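Local atomic coordinates of N6 adenine specific DNA methylase (Encephalitozoon cuniculi, PDB entry 3Q87), a protein that methylates the translation termination factor eRF1 with S-adenosylmethionine as methyl donor, acting as the catalytic Mtq2 subunit of a complex with Trm112. Residues B[6-11]-B[150-155]; B[30-33]-B[37-40]; B[85-90]-B[104-109]; B[135-138]-B[142-145]. All blocks are in the same frame, centred on the assembly; numbering follows the deposited sequence.

Contact 1. Residues B[6-11]-B[150-155]; sequences PGEDTY and KILGET. With SAM (S-adenosylmethionine), chain D.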
# COMPACT_ATOMS: atom_id res chain seq x y z
N PRO B 6 -6.21 -11.35 -13.93
CA PRO B 6 -7.53 -10.71 -13.85
C PRO B 6 -8.65 -11.66 -14.30
O PRO B 6 -8.53 -12.26 -15.36
CB PRO B 6 -7.41 -9.55 -14.83
CG PRO B 6 -5.93 -9.25 -14.87
CD PRO B 6 -5.27 -10.58 -14.76
N GLY B 7 -9.70 -11.80 -13.48
CA GLY B 7 -10.83 -12.67 -13.76
C GLY B 7 -12.13 -11.92 -13.55
O GLY B 7 -12.12 -10.71 -13.30
N GLU B 8 -13.26 -12.61 -13.67
CA GLU B 8 -14.57 -11.98 -13.48
C GLU B 8 -14.69 -11.42 -12.07
O GLU B 8 -15.32 -10.38 -11.86
CB GLU B 8 -15.71 -12.97 -13.77
CG GLU B 8 -15.90 -13.25 -15.26
CD GLU B 8 -17.02 -14.26 -15.55
OE1 GLU B 8 -18.07 -14.21 -14.88
OE2 GLU B 8 -16.84 -15.09 -16.46
N ASP B 9 -14.08 -12.09 -11.10
CA ASP B 9 -14.06 -11.58 -9.74
C ASP B 9 -13.40 -10.21 -9.68
O ASP B 9 -13.97 -9.27 -9.14
CB ASP B 9 -13.42 -12.58 -8.75
CG ASP B 9 -12.00 -12.99 -9.13
OD1 ASP B 9 -11.59 -12.92 -10.31
OD2 ASP B 9 -11.27 -13.42 -8.21
N THR B 10 -12.21 -10.07 -10.26
CA THR B 10 -11.53 -8.78 -10.23
C THR B 10 -12.40 -7.71 -10.92
O THR B 10 -12.55 -6.62 -10.41
CB THR B 10 -10.10 -8.79 -10.83
OG1 THR B 10 -10.05 -8.03 -12.03
CG2 THR B 10 -9.61 -10.19 -11.10
N TYR B 11 -12.99 -8.05 -12.05
CA TYR B 11 -13.79 -7.05 -12.76
C TYR B 11 -15.07 -6.60 -12.03
O TYR B 11 -15.53 -5.49 -12.23
CB TYR B 11 -14.08 -7.50 -14.20
CG TYR B 11 -12.81 -7.57 -15.01
CD1 TYR B 11 -12.01 -6.44 -15.17
CD2 TYR B 11 -12.39 -8.75 -15.60
CE1 TYR B 11 -10.84 -6.48 -15.92
CE2 TYR B 11 -11.22 -8.81 -16.34
CZ TYR B 11 -10.45 -7.67 -16.49
OH TYR B 11 -9.28 -7.70 -17.23
N LYS B 150 -23.18 -13.17 -9.72
CA LYS B 150 -22.83 -14.55 -10.02
C LYS B 150 -21.86 -14.55 -11.18
O LYS B 150 -22.09 -13.87 -12.18
CB LYS B 150 -24.09 -15.36 -10.39
CG LYS B 150 -23.81 -16.81 -10.80
CD LYS B 150 -23.78 -17.73 -9.58
CE LYS B 150 -22.89 -18.96 -9.82
NZ LYS B 150 -22.65 -19.71 -8.54
N ILE B 151 -20.77 -15.29 -11.05
CA ILE B 151 -19.79 -15.41 -12.12
C ILE B 151 -19.57 -16.90 -12.34
O ILE B 151 -20.19 -17.72 -11.66
CB ILE B 151 -18.45 -14.72 -11.75
CG1 ILE B 151 -17.71 -15.52 -10.68
CG2 ILE B 151 -18.69 -13.30 -11.26
CD1 ILE B 151 -16.39 -14.91 -10.25
N LEU B 152 -18.70 -17.25 -13.29
CA LEU B 152 -18.35 -18.65 -13.53
C LEU B 152 -17.75 -19.30 -12.29
O LEU B 152 -16.61 -19.03 -11.93
CB LEU B 152 -17.32 -18.76 -14.66
CG LEU B 152 -17.86 -18.49 -16.06
CD1 LEU B 152 -16.70 -18.36 -17.02
CD2 LEU B 152 -18.81 -19.60 -16.48
N GLY B 153 -18.52 -20.16 -11.63
CA GLY B 153 -17.98 -20.87 -10.49
C GLY B 153 -18.65 -20.54 -9.17
O GLY B 153 -18.97 -21.44 -8.41
N GLU B 154 -18.85 -19.26 -8.89
CA GLU B 154 -19.51 -18.88 -7.63
C GLU B 154 -20.15 -17.50 -7.69
O GLU B 154 -20.29 -16.91 -8.76
CB GLU B 154 -18.54 -18.98 -6.44
CG GLU B 154 -19.23 -19.01 -5.07
CD GLU B 154 -18.51 -19.91 -4.07
OE1 GLU B 154 -17.67 -20.73 -4.50
OE2 GLU B 154 -18.79 -19.80 -2.86
N THR B 155 -20.57 -17.01 -6.53
CA THR B 155 -21.17 -15.69 -6.46
C THR B 155 -20.27 -14.77 -5.65
O THR B 155 -19.80 -15.12 -4.58
CB THR B 155 -22.57 -15.74 -5.82
OG1 THR B 155 -22.45 -16.09 -4.44
CG2 THR B 155 -23.43 -16.78 -6.52
N SAM D . -5.84 -7.80 -7.17
CA SAM D . -5.75 -8.95 -8.08
C SAM D . -7.08 -9.09 -8.84
O SAM D . -7.15 -9.68 -9.92
OXT SAM D . -8.12 -8.61 -8.40
CB SAM D . -5.32 -10.28 -7.39
CG SAM D . -6.24 -11.03 -6.40
SD SAM D . -5.73 -12.71 -5.84
CE SAM D . -7.31 -13.54 -5.57
C5' SAM D . -5.19 -12.45 -4.13
C4' SAM D . -3.83 -11.77 -4.13
O4' SAM D . -3.38 -11.60 -2.80
C3' SAM D . -2.77 -12.58 -4.87
O3' SAM D . -2.08 -11.71 -5.74
C2' SAM D . -1.84 -13.06 -3.78
O2' SAM D . -0.49 -13.15 -4.18
C1' SAM D . -2.02 -11.98 -2.74
N9 SAM D . -1.78 -12.44 -1.38
C8 SAM D . -1.96 -13.69 -0.83
N7 SAM D . -1.61 -13.61 0.47
C5 SAM D . -1.23 -12.33 0.75
C6 SAM D . -0.79 -11.69 1.89
N6 SAM D . -0.69 -12.37 3.03
N1 SAM D . -0.47 -10.34 1.85
C2 SAM D . -0.58 -9.62 0.68
N3 SAM D . -1.02 -10.26 -0.46
C4 SAM D . -1.33 -11.58 -0.42
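Asp9, whose CB rests 4.1 Å from CD1 of Ile151, carries a polar atom that several groups grip: its OD2 is hydrogen-bonded by the hydroxyls of Tyr4 and Tyr88 and by a weak hydrogen bond from ND2 of Asn85. With CG lying between the backbone N and the carbonyl carbon (chi1 56°), the carboxylate reaches this cluster while CB stays against the isoleucine. Ile151 and Glu8 lie alongside each other, pointing opposite ways, and the isoleucine pushes its tip into the first turn of helix 8-20, where CD1 sits 3.7 Å from Asp9 N. Glu8 is extended beyond CG and runs along the outside of the isoleucine, CB to CB 3.8 Å, so that its OE1 comes down 3.2 Å from Ile151 CB. The same OE1 accepts a weak bond from Leu152 N, long at 3.5 Å though fairly straight (156°). OE2, the other carboxylate oxygen, lies against a methyl, 3.3 Å from Leu152 CD1. The loop offering these groups is the turn between strands 142-150 and 155-162, closed by Ile151 N giving its hydrogen to Glu154 O at 2.8 Å. Chemically the contact has two unlike sides. Toward solvent, an exposed glutamate makes one weak bond and touches hydrocarbon; on the inner side, a buried aspartate with firm partners ties the start of the helix to the residues around the cofactor.

Contact 2. Residues B[30-33]-B[37-40]; sequences LGTS and ITEQ. With SAM (S-adenosylmethionine), chain D.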
# COMPACT_ATOMS: atom_id res chain seq x y z
N LEU B 30 -4.22 -3.79 -1.92
CA LEU B 30 -3.65 -4.92 -1.22
C LEU B 30 -3.85 -6.20 -2.04
O LEU B 30 -4.96 -6.46 -2.49
CB LEU B 30 -4.36 -5.05 0.13
CG LEU B 30 -3.88 -6.07 1.16
CD1 LEU B 30 -2.46 -5.78 1.53
CD2 LEU B 30 -4.78 -6.01 2.40
N GLY B 31 -2.80 -6.99 -2.23
CA GLY B 31 -2.87 -8.14 -3.12
C GLY B 31 -3.03 -7.65 -4.56
O GLY B 31 -3.91 -8.08 -5.30
N THR B 32 -2.15 -6.75 -4.95
CA THR B 32 -2.25 -6.08 -6.23
C THR B 32 -2.02 -7.03 -7.39
O THR B 32 -2.48 -6.77 -8.49
CB THR B 32 -1.23 -4.92 -6.35
OG1 THR B 32 -1.37 -4.28 -7.61
CG2 THR B 32 0.19 -5.43 -6.20
N SER B 33 -1.30 -8.12 -7.12
CA SER B 33 -0.86 -9.02 -8.19
C SER B 33 -0.11 -8.25 -9.29
O SER B 33 0.90 -7.60 -8.98
CB SER B 33 -2.03 -9.82 -8.76
OG SER B 33 -1.56 -10.86 -9.60
N ILE B 37 -6.08 -3.51 -10.94
CA ILE B 37 -6.87 -2.56 -10.17
C ILE B 37 -6.11 -1.25 -9.89
O ILE B 37 -6.68 -0.14 -9.96
CB ILE B 37 -7.40 -3.19 -8.87
CG1 ILE B 37 -8.30 -4.38 -9.20
CG2 ILE B 37 -8.17 -2.17 -8.06
CD1 ILE B 37 -8.83 -5.11 -7.95
N THR B 38 -4.81 -1.37 -9.61
CA THR B 38 -3.93 -0.21 -9.47
C THR B 38 -4.02 0.70 -10.70
O THR B 38 -4.11 1.93 -10.58
CB THR B 38 -2.45 -0.62 -9.25
OG1 THR B 38 -2.29 -1.16 -7.93
CG2 THR B 38 -1.50 0.59 -9.41
N GLU B 39 -3.99 0.09 -11.87
CA GLU B 39 -4.08 0.83 -13.13
C GLU B 39 -5.32 1.74 -13.19
O GLU B 39 -5.25 2.88 -13.66
CB GLU B 39 -4.09 -0.14 -14.31
CG GLU B 39 -3.72 0.50 -15.65
CD GLU B 39 -3.60 -0.53 -16.77
OE1 GLU B 39 -2.60 -0.49 -17.51
OE2 GLU B 39 -4.51 -1.37 -16.91
N GLN B 40 -6.45 1.23 -12.72
CA GLN B 40 -7.68 2.01 -12.70
C GLN B 40 -7.67 3.07 -11.59
O GLN B 40 -8.06 4.22 -11.79
CB GLN B 40 -8.89 1.08 -12.56
CG GLN B 40 -10.14 1.76 -12.05
CD GLN B 40 -11.13 0.78 -11.45
OE1 GLN B 40 -12.33 0.87 -11.68
NE2 GLN B 40 -10.62 -0.17 -10.67
N SAM D . -5.84 -7.80 -7.17
CA SAM D . -5.75 -8.95 -8.08
C SAM D . -7.08 -9.09 -8.84
O SAM D . -7.15 -9.68 -9.92
OXT SAM D . -8.12 -8.61 -8.40
CB SAM D . -5.32 -10.28 -7.39
CG SAM D . -6.24 -11.03 -6.40
SD SAM D . -5.73 -12.71 -5.84
CE SAM D . -7.31 -13.54 -5.57
C5' SAM D . -5.19 -12.45 -4.13
C4' SAM D . -3.83 -11.77 -4.13
O4' SAM D . -3.38 -11.60 -2.80
C3' SAM D . -2.77 -12.58 -4.87
O3' SAM D . -2.08 -11.71 -5.74
C2' SAM D . -1.84 -13.06 -3.78
O2' SAM D . -0.49 -13.15 -4.18
C1' SAM D . -2.02 -11.98 -2.74
N9 SAM D . -1.78 -12.44 -1.38
C8 SAM D . -1.96 -13.69 -0.83
N7 SAM D . -1.61 -13.61 0.47
C5 SAM D . -1.23 -12.33 0.75
C6 SAM D . -0.79 -11.69 1.89
N6 SAM D . -0.69 -12.37 3.03
N1 SAM D . -0.47 -10.34 1.85
C2 SAM D . -0.58 -9.62 0.68
N3 SAM D . -1.02 -10.26 -0.46
C4 SAM D . -1.33 -11.58 -0.42
O HOH W 1 -4.59 -5.04 -8.82
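Thr32 and Thr38 meet with no flat side chain between them: two small branched side chains cross at a slant, their OG1 atoms 3.3 Å apart. What fixes both hydroxyls is Asp29, whose OD2 is hydrogen-bonded to each; Thr38 OG1 is bonded to Ser49 OG as well. Thr32 reaches that carboxylate because OG1 swings away from its own backbone N (chi1 -179°). The backbones are bridged next to this by a water that donates to Thr32 O at 2.7 Å and accepts from Ile37 N, in the first turn of helix 36-41, at 3.0 Å. Its contact with the amino N of S-adenosylmethionine is weak, 3.5 Å. That amino group has a firmer acceptor in Gly31 O, 2.7 Å from the ligand N. Beyond the water, the tip of Ile37 borders the ligand carboxylate, CD1 to OXT 3.6 Å, and Ser33 CB lies 3.6 Å from O3' of the ribose. A glycine-bearing turn leading from the first strand into a helix and wrapping the methionine part and the ribose of the cofactor is the first conserved motif of the Rossmann-like class I methyltransferases.

Contact 3. Residues B[85-90]-B[104-109]; sequences NPPYVP and REVIDR. With SAM (S-adenosylmethionine), chain D.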
# COMPACT_ATOMS: atom_id res chain seq x y z
N ASN B 85 -8.87 -7.77 -3.08
CA ASN B 85 -9.39 -9.04 -3.56
C ASN B 85 -8.49 -10.11 -2.96
O ASN B 85 -7.37 -10.30 -3.40
CB ASN B 85 -9.39 -9.08 -5.09
CG ASN B 85 -10.02 -10.36 -5.64
OD1 ASN B 85 -10.54 -11.18 -4.89
ND2 ASN B 85 -9.96 -10.53 -6.95
N PRO B 86 -8.97 -10.79 -1.90
CA PRO B 86 -8.10 -11.65 -1.10
C PRO B 86 -8.02 -13.08 -1.62
O PRO B 86 -8.85 -13.46 -2.45
CB PRO B 86 -8.79 -11.64 0.27
CG PRO B 86 -10.26 -11.55 -0.08
CD PRO B 86 -10.36 -10.78 -1.39
N PRO B 87 -7.03 -13.87 -1.15
CA PRO B 87 -7.03 -15.31 -1.41
C PRO B 87 -8.23 -15.90 -0.70
O PRO B 87 -8.25 -15.89 0.52
CB PRO B 87 -5.77 -15.83 -0.70
CG PRO B 87 -5.09 -14.63 -0.12
CD PRO B 87 -5.97 -13.45 -0.21
N TYR B 88 -9.21 -16.39 -1.43
CA TYR B 88 -10.48 -16.73 -0.81
C TYR B 88 -10.89 -18.19 -1.03
O TYR B 88 -11.99 -18.59 -0.65
CB TYR B 88 -11.57 -15.77 -1.33
CG TYR B 88 -11.77 -15.79 -2.83
CD1 TYR B 88 -12.20 -16.94 -3.48
CD2 TYR B 88 -11.58 -14.63 -3.60
CE1 TYR B 88 -12.40 -16.96 -4.85
CE2 TYR B 88 -11.78 -14.64 -4.98
CZ TYR B 88 -12.19 -15.81 -5.60
OH TYR B 88 -12.40 -15.84 -6.95
N VAL B 89 -10.01 -18.99 -1.62
CA VAL B 89 -10.37 -20.35 -2.01
C VAL B 89 -10.26 -21.33 -0.84
O VAL B 89 -9.19 -21.50 -0.27
CB VAL B 89 -9.50 -20.87 -3.17
CG1 VAL B 89 -9.88 -22.32 -3.52
CG2 VAL B 89 -9.64 -19.96 -4.39
N PRO B 90 -11.39 -21.97 -0.48
CA PRO B 90 -11.47 -22.84 0.70
C PRO B 90 -10.62 -24.08 0.57
O PRO B 90 -10.45 -24.59 -0.53
CB PRO B 90 -12.96 -23.24 0.74
CG PRO B 90 -13.66 -22.27 -0.15
CD PRO B 90 -12.68 -21.90 -1.20
N ARG B 104 -11.24 -18.55 4.55
CA ARG B 104 -11.38 -17.35 5.37
C ARG B 104 -10.16 -16.94 6.18
O ARG B 104 -10.15 -15.88 6.83
CB ARG B 104 -12.56 -17.52 6.33
CG ARG B 104 -13.90 -17.23 5.72
CD ARG B 104 -14.29 -15.80 6.01
NE ARG B 104 -14.27 -15.59 7.46
CZ ARG B 104 -15.25 -15.94 8.28
NH1 ARG B 104 -16.34 -16.52 7.81
NH2 ARG B 104 -15.13 -15.71 9.58
N GLU B 105 -9.12 -17.75 6.16
CA GLU B 105 -7.97 -17.50 7.01
C GLU B 105 -7.26 -16.17 6.76
O GLU B 105 -6.86 -15.49 7.71
CB GLU B 105 -6.99 -18.68 6.98
CG GLU B 105 -7.64 -19.96 7.54
CD GLU B 105 -6.65 -21.09 7.80
OE1 GLU B 105 -5.46 -20.80 8.04
OE2 GLU B 105 -7.07 -22.27 7.77
N VAL B 106 -7.09 -15.78 5.49
CA VAL B 106 -6.43 -14.51 5.21
C VAL B 106 -7.41 -13.37 5.43
O VAL B 106 -7.07 -12.34 6.01
CB VAL B 106 -5.81 -14.45 3.78
CG1 VAL B 106 -5.02 -13.15 3.59
CG2 VAL B 106 -4.89 -15.63 3.56
N ILE B 107 -8.65 -13.56 4.97
CA ILE B 107 -9.69 -12.57 5.19
C ILE B 107 -9.79 -12.20 6.66
O ILE B 107 -9.84 -11.02 7.02
CB ILE B 107 -11.06 -13.10 4.70
CG1 ILE B 107 -11.09 -13.13 3.18
CG2 ILE B 107 -12.21 -12.25 5.27
CD1 ILE B 107 -12.11 -14.12 2.60
N ASP B 108 -9.82 -13.22 7.52
CA ASP B 108 -9.98 -13.04 8.95
C ASP B 108 -8.77 -12.33 9.54
O ASP B 108 -8.91 -11.48 10.43
CB ASP B 108 -10.19 -14.39 9.66
CG ASP B 108 -11.58 -14.96 9.44
OD1 ASP B 108 -12.44 -14.23 8.89
OD2 ASP B 108 -11.83 -16.12 9.84
N ARG B 109 -7.58 -12.67 9.05
CA ARG B 109 -6.38 -11.97 9.48
C ARG B 109 -6.43 -10.50 9.09
O ARG B 109 -6.03 -9.61 9.86
CB ARG B 109 -5.12 -12.63 8.92
CG ARG B 109 -4.69 -13.84 9.72
CD ARG B 109 -3.48 -14.56 9.13
NE ARG B 109 -2.35 -13.67 8.85
CZ ARG B 109 -1.72 -13.63 7.68
NH1 ARG B 109 -2.09 -14.44 6.70
NH2 ARG B 109 -0.69 -12.80 7.50
N SAM D . -5.84 -7.80 -7.17
CA SAM D . -5.75 -8.95 -8.08
C SAM D . -7.08 -9.09 -8.84
O SAM D . -7.15 -9.68 -9.92
OXT SAM D . -8.12 -8.61 -8.40
CB SAM D . -5.32 -10.28 -7.39
CG SAM D . -6.24 -11.03 -6.40
SD SAM D . -5.73 -12.71 -5.84
CE SAM D . -7.31 -13.54 -5.57
C5' SAM D . -5.19 -12.45 -4.13
C4' SAM D . -3.83 -11.77 -4.13
O4' SAM D . -3.38 -11.60 -2.80
C3' SAM D . -2.77 -12.58 -4.87
O3' SAM D . -2.08 -11.71 -5.74
C2' SAM D . -1.84 -13.06 -3.78
O2' SAM D . -0.49 -13.15 -4.18
C1' SAM D . -2.02 -11.98 -2.74
N9 SAM D . -1.78 -12.44 -1.38
C8 SAM D . -1.96 -13.69 -0.83
N7 SAM D . -1.61 -13.61 0.47
C5 SAM D . -1.23 -12.33 0.75
C6 SAM D . -0.79 -11.69 1.89
N6 SAM D . -0.69 -12.37 3.03
N1 SAM D . -0.47 -10.34 1.85
C2 SAM D . -0.58 -9.62 0.68
N3 SAM D . -1.02 -10.26 -0.46
C4 SAM D . -1.33 -11.58 -0.42
O HOH W 2 -8.89 -15.98 3.17
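Val106 leaves helix 105-113 with CB 4.0 Å from CG of Pro87, and its two methyls then spread over the proline ring. CG1, anti to the backbone N (chi1 -175°), meets Pro87 CD at 3.9 Å, while CG2 touches Pro87 CG at 3.8 Å; valine and proline cross at about a right angle. The same CG of Pro87 also meets the cofactor, 3.3 Å from C8 of the S-adenosylmethionine adenine. One residue on, Ile107 packs obliquely on Pro86, CG1 to Pro86 CG 3.7 Å, and its CD1 continues toward CB of Tyr88. A water joins the two backbones, donating to Pro87 O at 2.7 Å and accepting from Ile107 N at 3.0 Å. Asn85 looks the other way, its ND2 giving a straight bond (163°) of 3.0 Å to the ligand OXT, with its OD1 in plane at the edge of the Tyr88 ring. Asn-Pro-Pro-Tyr is motif IV of amino-methylating enzymes such as PrmC and the N6-adenine methylases, where it probably receives the target nitrogen. Arg104 and Asp108, one turn apart, form a salt bridge on the helix, and Arg109 forms another with Asp69. The loop leaves strand 81-84 and runs between the cofactor and helix 105-113, with Pro86 and Tyr88 also lying on strand 118-124.

Contact 4. Residues B[135-138]-B[142-145]; sequences RLEE and GTRI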
# COMPACT_ATOMS: atom_id res chain seq x y z
N ARG B 135 -17.78 -9.63 11.66
CA ARG B 135 -16.45 -9.40 12.20
C ARG B 135 -16.01 -7.96 11.97
O ARG B 135 -15.33 -7.37 12.81
CB ARG B 135 -15.43 -10.35 11.57
CG ARG B 135 -15.37 -11.71 12.25
CD ARG B 135 -14.28 -12.54 11.63
NE ARG B 135 -14.29 -13.92 12.11
CZ ARG B 135 -13.29 -14.50 12.76
NH1 ARG B 135 -12.18 -13.83 13.00
NH2 ARG B 135 -13.41 -15.75 13.15
N LEU B 136 -16.41 -7.42 10.82
CA LEU B 136 -16.11 -6.05 10.45
C LEU B 136 -16.82 -5.09 11.39
O LEU B 136 -16.26 -4.08 11.79
CB LEU B 136 -16.51 -5.78 9.00
CG LEU B 136 -15.55 -6.29 7.93
CD1 LEU B 136 -16.15 -6.16 6.54
CD2 LEU B 136 -14.20 -5.55 8.01
N GLU B 137 -18.06 -5.41 11.72
CA GLU B 137 -18.83 -4.58 12.64
C GLU B 137 -18.13 -4.54 13.99
O GLU B 137 -18.02 -3.48 14.61
CB GLU B 137 -20.24 -5.14 12.82
CG GLU B 137 -21.06 -5.14 11.55
CD GLU B 137 -21.27 -3.74 11.00
OE1 GLU B 137 -21.16 -2.77 11.78
OE2 GLU B 137 -21.57 -3.62 9.79
N GLU B 138 -17.67 -5.70 14.44
CA GLU B 138 -16.94 -5.80 15.69
C GLU B 138 -15.67 -4.95 15.70
O GLU B 138 -15.16 -4.59 16.75
CB GLU B 138 -16.58 -7.26 15.97
CG GLU B 138 -17.76 -8.16 16.21
CD GLU B 138 -17.37 -9.63 16.26
OE1 GLU B 138 -16.18 -9.92 16.50
OE2 GLU B 138 -18.25 -10.50 16.04
N GLY B 142 -18.97 0.30 9.90
CA GLY B 142 -20.30 0.20 9.34
C GLY B 142 -20.11 -0.44 7.97
O GLY B 142 -19.24 -0.02 7.22
N THR B 143 -20.90 -1.45 7.66
CA THR B 143 -20.72 -2.19 6.41
C THR B 143 -21.94 -2.16 5.53
O THR B 143 -23.05 -1.93 5.99
CB THR B 143 -20.41 -3.69 6.69
OG1 THR B 143 -21.61 -4.35 7.15
CG2 THR B 143 -19.33 -3.82 7.74
N ARG B 144 -21.74 -2.40 4.24
CA ARG B 144 -22.83 -2.77 3.35
C ARG B 144 -22.30 -3.55 2.17
O ARG B 144 -21.14 -3.37 1.77
CB ARG B 144 -23.63 -1.55 2.90
CG ARG B 144 -22.89 -0.57 2.01
CD ARG B 144 -23.79 0.63 1.74
NE ARG B 144 -23.21 1.57 0.78
CZ ARG B 144 -23.53 1.61 -0.51
NH1 ARG B 144 -24.42 0.75 -1.01
NH2 ARG B 144 -22.96 2.50 -1.31
N ILE B 145 -23.14 -4.42 1.63
CA ILE B 145 -22.78 -5.20 0.45
C ILE B 145 -23.02 -4.36 -0.79
O ILE B 145 -24.15 -4.21 -1.25
CB ILE B 145 -23.61 -6.49 0.38
CG1 ILE B 145 -23.25 -7.39 1.56
CG2 ILE B 145 -23.36 -7.21 -0.94
CD1 ILE B 145 -23.95 -8.74 1.52
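Helix 129-138 and strand 142-150 are joined by a short turn that brings Glu137 and Gly142 within 6.0 Å of each other, CA to CA. Glu137 does the polar work. Its chain bends at chi2 (-62°), which folds the carboxylate back toward the start of the strand. There OE2 takes the hydroxyl hydrogen of Thr143, OG1 to OE2 2.7 Å, with the donor arriving almost in line with the C-O bond. Thr143 N gives the same OE2 a second bond, weak and bent, at 3.1 Å and 125°. The hydroxyl thus supplies the firm bond and the amide a weak second one, and together they may modestly favour the charged form of the glutamate. The other oxygen, OE1, merely passes 3.9 Å from Gly142 CA. Thr143 can meet two neighbouring residues of the helix, Glu137 and Leu136, because OG1 sits between the backbone N and the carbonyl carbon (chi1 73°) and the methyl turns toward the helix. That CG2 lies 3.7 Å from CB of Leu136 and 4.1 Å from its CD1. The polar contact lies at the exposed surface, with the hydrocarbon packing further in. Leu136 continues inward onto Ile159 of strand 155-162 and Val111 of helix 105-113, while Thr143 also touches Leu133, about one turn before Leu136 on helix 129-138. Within this chain, strand 142-150 is the outermost strand on this side of the sheet, paired with antiparallel strand 155-162 through Gly142 and Glu162 and through Arg144 and Lys160, and helix 129-138 packs against one face of the pair.

How the contacts relate
From the N terminus, the start of helix 8-20 waits for almost the whole chain before the turn at 150-155 closes contact 1, and the other three contacts nest inside that loop one after another without crossing. Contact 2 closes a tight turn after strand 26-30, contact 3 a longer loop between strand 81-84 and helix 105-113, and contact 4 the step from helix 129-138 into the edge strand. Contacts 1, 2 and 3 all touch S-adenosylmethionine, contacts 2 and 3 from opposite sides of the chain's centre. Asp9 links contact 1 to contact 3 through Tyr88, and Arg135 of contact 4 lies beside Arg104 and Asp108 of contact 3.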